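Local coordinates for immunomodulatory active chitinase (Trichuris suis, PDB 6G9C), which probably binds and hydrolyses chitin as a glycoside hydrolase family 18 enzyme and has immunomodulatory activity in inflammatory lung disease, at residues L72-V78 with K131-L136. Numbering follows the deposited sequence.
Sequences LNDDFTV and KFISSL
Ser135 OG accepts a nearly straight hydrogen bond from Val78 N (2.8 Å, 167° at the hydrogen), which joins the hairpin loop to helix 126-142. With chi1 at -179° the hydroxyl swings away from the backbone N of Ser135 and meets the chain where the loop enters strand 78-79; Thr77 CB also lies against it. A water bridges the solvent-facing side, donating to Asp75 O and accepting from Lys131 NZ. The extended Lys131 side chain crosses Thr77 obliquely on its way there, its CE 3.9 Å from Thr77 CG2.

The loop itself is held in shape by internal bonds. A type I turn spans Asn73 to Phe76, and Asp75 OD1 accepts from both Thr77 N, which closes an Asx turn, and Thr77 OG1 (2.7 Å), while Asn73 ND2 donates to that same hydroxyl. Phe76 O, buried without a hydrogen-bond partner, faces Phe132: it makes a CA-H...O contact with Phe132 CA (3.2 Å) and lies in the plane of the ring at its edge.

Deeper in, Leu72 CD1 reaches Phe132 CD1 at 3.6 Å, the two side chains crossing at about a right angle. Val78 CG2 packs on Phe132 CE1 (3.5 Å) and, more loosely, on Leu136 CB.

The contact thus fastens the turn between strand 64-72 of the TIM barrel and the short antiparallel strand 78-79 to a barrel helix. Leu72 and Phe132 both also touch Leu109 of strand 104-110, Met122 of helix 117-122 receives Phe76 and Phe132, and Leu166 of helix 160-181 adjoins Phe132.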
ATOM      1  N   LEU A  72     -14.221 -16.051  12.904  1.00 33.87           N
ATOM      2  CA  LEU A  72     -13.563 -17.182  13.571  1.00 37.08           C
ATOM      3  C   LEU A  72     -14.396 -18.435  13.334  1.00 41.22           C
ATOM      4  O   LEU A  72     -15.489 -18.577  13.894  1.00 44.90           O
ATOM      5  CB  LEU A  72     -13.390 -16.926  15.069  1.00 38.95           C
ATOM      6  CG  LEU A  72     -12.730 -18.049  15.884  1.00 39.65           C
ATOM      7  CD1 LEU A  72     -11.320 -18.309  15.374  1.00 38.42           C
ATOM      8  CD2 LEU A  72     -12.700 -17.704  17.367  1.00 42.02           C
ATOM      9  N   ASN A  73     -13.875 -19.345  12.516  1.00 39.53           N
ATOM     10  CA  ASN A  73     -14.569 -20.571  12.173  1.00 46.21           C
ATOM     11  C   ASN A  73     -14.600 -21.527  13.365  1.00 48.44           C
ATOM     12  O   ASN A  73     -13.873 -21.370  14.349  1.00 44.92           O
ATOM     13  CB  ASN A  73     -13.896 -21.252  10.984  1.00 49.47           C
ATOM     14  CG  ASN A  73     -14.089 -20.492   9.697  1.00 53.01           C
ATOM     15  OD1 ASN A  73     -15.192 -20.024   9.396  1.00 54.43           O
ATOM     16  ND2 ASN A  73     -13.021 -20.372   8.919  1.00 50.58           N
ATOM     17  N   ASP A  74     -15.463 -22.541  13.255  1.00 46.15           N
ATOM     18  CA  ASP A  74     -15.606 -23.520  14.328  1.00 49.89           C
ATOM     19  C   ASP A  74     -14.305 -24.257  14.604  1.00 52.87           C
ATOM     20  O   ASP A  74     -14.054 -24.659  15.748  1.00 55.31           O
ATOM     21  CB  ASP A  74     -16.709 -24.519  13.982  1.00 55.82           C
ATOM     22  CG  ASP A  74     -18.075 -23.878  13.954  1.00 58.06           C
ATOM     23  OD1 ASP A  74     -18.184 -22.706  14.363  1.00 56.89           O
ATOM     24  OD2 ASP A  74     -19.037 -24.538  13.520  1.00 65.48           O
ATOM     25  N   ASP A  75     -13.471 -24.455  13.585  1.00 51.64           N
ATOM     26  CA  ASP A  75     -12.219 -25.179  13.755  1.00 51.01           C
ATOM     27  C   ASP A  75     -11.077 -24.280  14.202  1.00 48.91           C
ATOM     28  O   ASP A  75      -9.927 -24.738  14.239  1.00 47.42           O
ATOM     29  CB  ASP A  75     -11.841 -25.915  12.463  1.00 55.24           C
ATOM     30  CG  ASP A  75     -11.533 -24.977  11.303  1.00 50.66           C
ATOM     31  OD1 ASP A  75     -11.562 -23.739  11.475  1.00 46.80           O
ATOM     32  OD2 ASP A  75     -11.261 -25.496  10.200  1.00 53.26           O
ATOM     33  N   PHE A  76     -11.372 -23.015  14.509  1.00 42.67           N
ATOM     34  CA  PHE A  76     -10.468 -22.000  15.072  1.00 42.35           C
ATOM     35  C   PHE A  76      -9.615 -21.316  14.009  1.00 42.70           C
ATOM     36  O   PHE A  76      -8.688 -20.568  14.369  1.00 43.37           O
ATOM     37  CB  PHE A  76      -9.548 -22.571  16.164  1.00 39.65           C
ATOM     38  CG  PHE A  76     -10.273 -23.416  17.186  1.00 44.00           C
ATOM     39  CD1 PHE A  76     -11.489 -22.992  17.715  1.00 46.87           C
ATOM     40  CD2 PHE A  76      -9.743 -24.622  17.613  1.00 50.26           C
ATOM     41  CE1 PHE A  76     -12.159 -23.763  18.650  1.00 41.12           C
ATOM     42  CE2 PHE A  76     -10.412 -25.394  18.551  1.00 48.45           C
ATOM     43  CZ  PHE A  76     -11.625 -24.960  19.065  1.00 41.88           C
ATOM     44  N   THR A  77      -9.877 -21.534  12.723  1.00 44.89           N
ATOM     45  CA  THR A  77      -9.174 -20.793  11.685  1.00 46.34           C
ATOM     46  C   THR A  77      -9.891 -19.473  11.384  1.00 44.23           C
ATOM     47  O   THR A  77     -11.066 -19.286  11.710  1.00 39.46           O
ATOM     48  CB  THR A  77      -9.045 -21.632  10.411  1.00 44.43           C
ATOM     49  OG1 THR A  77     -10.347 -21.953   9.915  1.00 42.94           O
ATOM     50  CG2 THR A  77      -8.266 -22.930  10.683  1.00 49.15           C
ATOM     51  N   VAL A  78      -9.158 -18.543  10.767  1.00 37.90           N
ATOM     52  CA  VAL A  78      -9.642 -17.191  10.493  1.00 36.81           C
ATOM     53  C   VAL A  78      -9.956 -17.051   9.009  1.00 39.97           C
ATOM     54  O   VAL A  78      -9.238 -17.593   8.161  1.00 40.06           O
ATOM     55  CB  VAL A  78      -8.612 -16.132  10.934  1.00 38.60           C
ATOM     56  CG1 VAL A  78      -9.101 -14.719  10.573  1.00 35.38           C
ATOM     57  CG2 VAL A  78      -8.359 -16.233  12.421  1.00 40.28           C
ATOM     58  N   LYS A 131      -3.238 -23.128  16.836  1.00 43.77           N
ATOM     59  CA  LYS A 131      -3.888 -23.272  15.540  1.00 45.05           C
ATOM     60  C   LYS A 131      -4.514 -21.955  15.106  1.00 44.93           C
ATOM     61  O   LYS A 131      -4.333 -21.510  13.968  1.00 43.68           O
ATOM     62  CB  LYS A 131      -4.944 -24.377  15.596  1.00 47.47           C
ATOM     63  CG  LYS A 131      -5.521 -24.689  14.230  1.00 51.81           C
ATOM     64  CD  LYS A 131      -6.595 -25.756  14.291  1.00 54.11           C
ATOM     65  CE  LYS A 131      -7.220 -25.951  12.918  1.00 58.08           C
ATOM     66  NZ  LYS A 131      -8.122 -27.133  12.867  1.00 64.48           N
ATOM     67  N   PHE A 132      -5.251 -21.312  16.014  1.00 37.67           N
ATOM     68  CA  PHE A 132      -5.829 -20.003  15.721  1.00 32.46           C
ATOM     69  C   PHE A 132      -4.753 -18.977  15.375  1.00 36.61           C
ATOM     70  O   PHE A 132      -4.876 -18.236  14.391  1.00 36.14           O
ATOM     71  CB  PHE A 132      -6.656 -19.529  16.914  1.00 33.58           C
ATOM     72  CG  PHE A 132      -6.972 -18.065  16.883  1.00 36.17           C
ATOM     73  CD1 PHE A 132      -7.886 -17.570  15.978  1.00 35.80           C
ATOM     74  CD2 PHE A 132      -6.350 -17.182  17.753  1.00 35.33           C
ATOM     75  CE1 PHE A 132      -8.186 -16.228  15.934  1.00 37.71           C
ATOM     76  CE2 PHE A 132      -6.645 -15.836  17.717  1.00 35.80           C
ATOM     77  CZ  PHE A 132      -7.571 -15.355  16.804  1.00 38.42           C
ATOM     78  N   ILE A 133      -3.699 -18.900  16.191  1.00 35.34           N
ATOM     79  CA  ILE A 133      -2.680 -17.864  16.003  1.00 36.61           C
ATOM     80  C   ILE A 133      -1.979 -18.024  14.652  1.00 37.18           C
ATOM     81  O   ILE A 133      -1.745 -17.039  13.939  1.00 37.54           O
ATOM     82  CB  ILE A 133      -1.676 -17.893  17.173  1.00 40.66           C
ATOM     83  CG1 ILE A 133      -2.298 -17.308  18.443  1.00 37.04           C
ATOM     84  CG2 ILE A 133      -0.418 -17.128  16.827  1.00 37.35           C
ATOM     85  CD1 ILE A 133      -1.473 -17.588  19.690  1.00 42.76           C
ATOM     86  N   SER A 134      -1.638 -19.266  14.279  1.00 40.20           N
ATOM     87  CA  SER A 134      -1.023 -19.509  12.972  1.00 39.57           C
ATOM     88  C   SER A 134      -1.958 -19.093  11.844  1.00 43.37           C
ATOM     89  O   SER A 134      -1.528 -18.469  10.864  1.00 38.43           O
ATOM     90  CB  SER A 134      -0.644 -20.981  12.820  1.00 42.62           C
ATOM     91  OG  SER A 134       0.408 -21.323  13.704  1.00 52.82           O
ATOM     92  N   SER A 135      -3.243 -19.434  11.970  1.00 40.10           N
ATOM     93  CA  SER A 135      -4.229 -19.034  10.972  1.00 41.96           C
ATOM     94  C   SER A 135      -4.350 -17.518  10.892  1.00 35.63           C
ATOM     95  O   SER A 135      -4.432 -16.946   9.799  1.00 36.84           O
ATOM     96  CB  SER A 135      -5.580 -19.660  11.308  1.00 42.23           C
ATOM     97  OG  SER A 135      -6.550 -19.310  10.339  1.00 42.16           O
ATOM     98  N   LEU A 136      -4.372 -16.853  12.042  1.00 36.65           N
ATOM     99  CA  LEU A 136      -4.542 -15.405  12.070  1.00 33.44           C
ATOM    100  C   LEU A 136      -3.336 -14.694  11.464  1.00 32.11           C
ATOM    101  O   LEU A 136      -3.485 -13.766  10.655  1.00 33.16           O
ATOM    102  CB  LEU A 136      -4.763 -14.964  13.512  1.00 34.85           C
ATOM    103  CG  LEU A 136      -4.651 -13.472  13.759  1.00 29.58           C
ATOM    104  CD1 LEU A 136      -5.841 -12.761  13.117  1.00 30.77           C
ATOM    105  CD2 LEU A 136      -4.566 -13.164  15.242  1.00 33.56           C
TER
HETATM  106  O   HOH W   1     -10.230 -27.469  15.094  1.00 64.37           O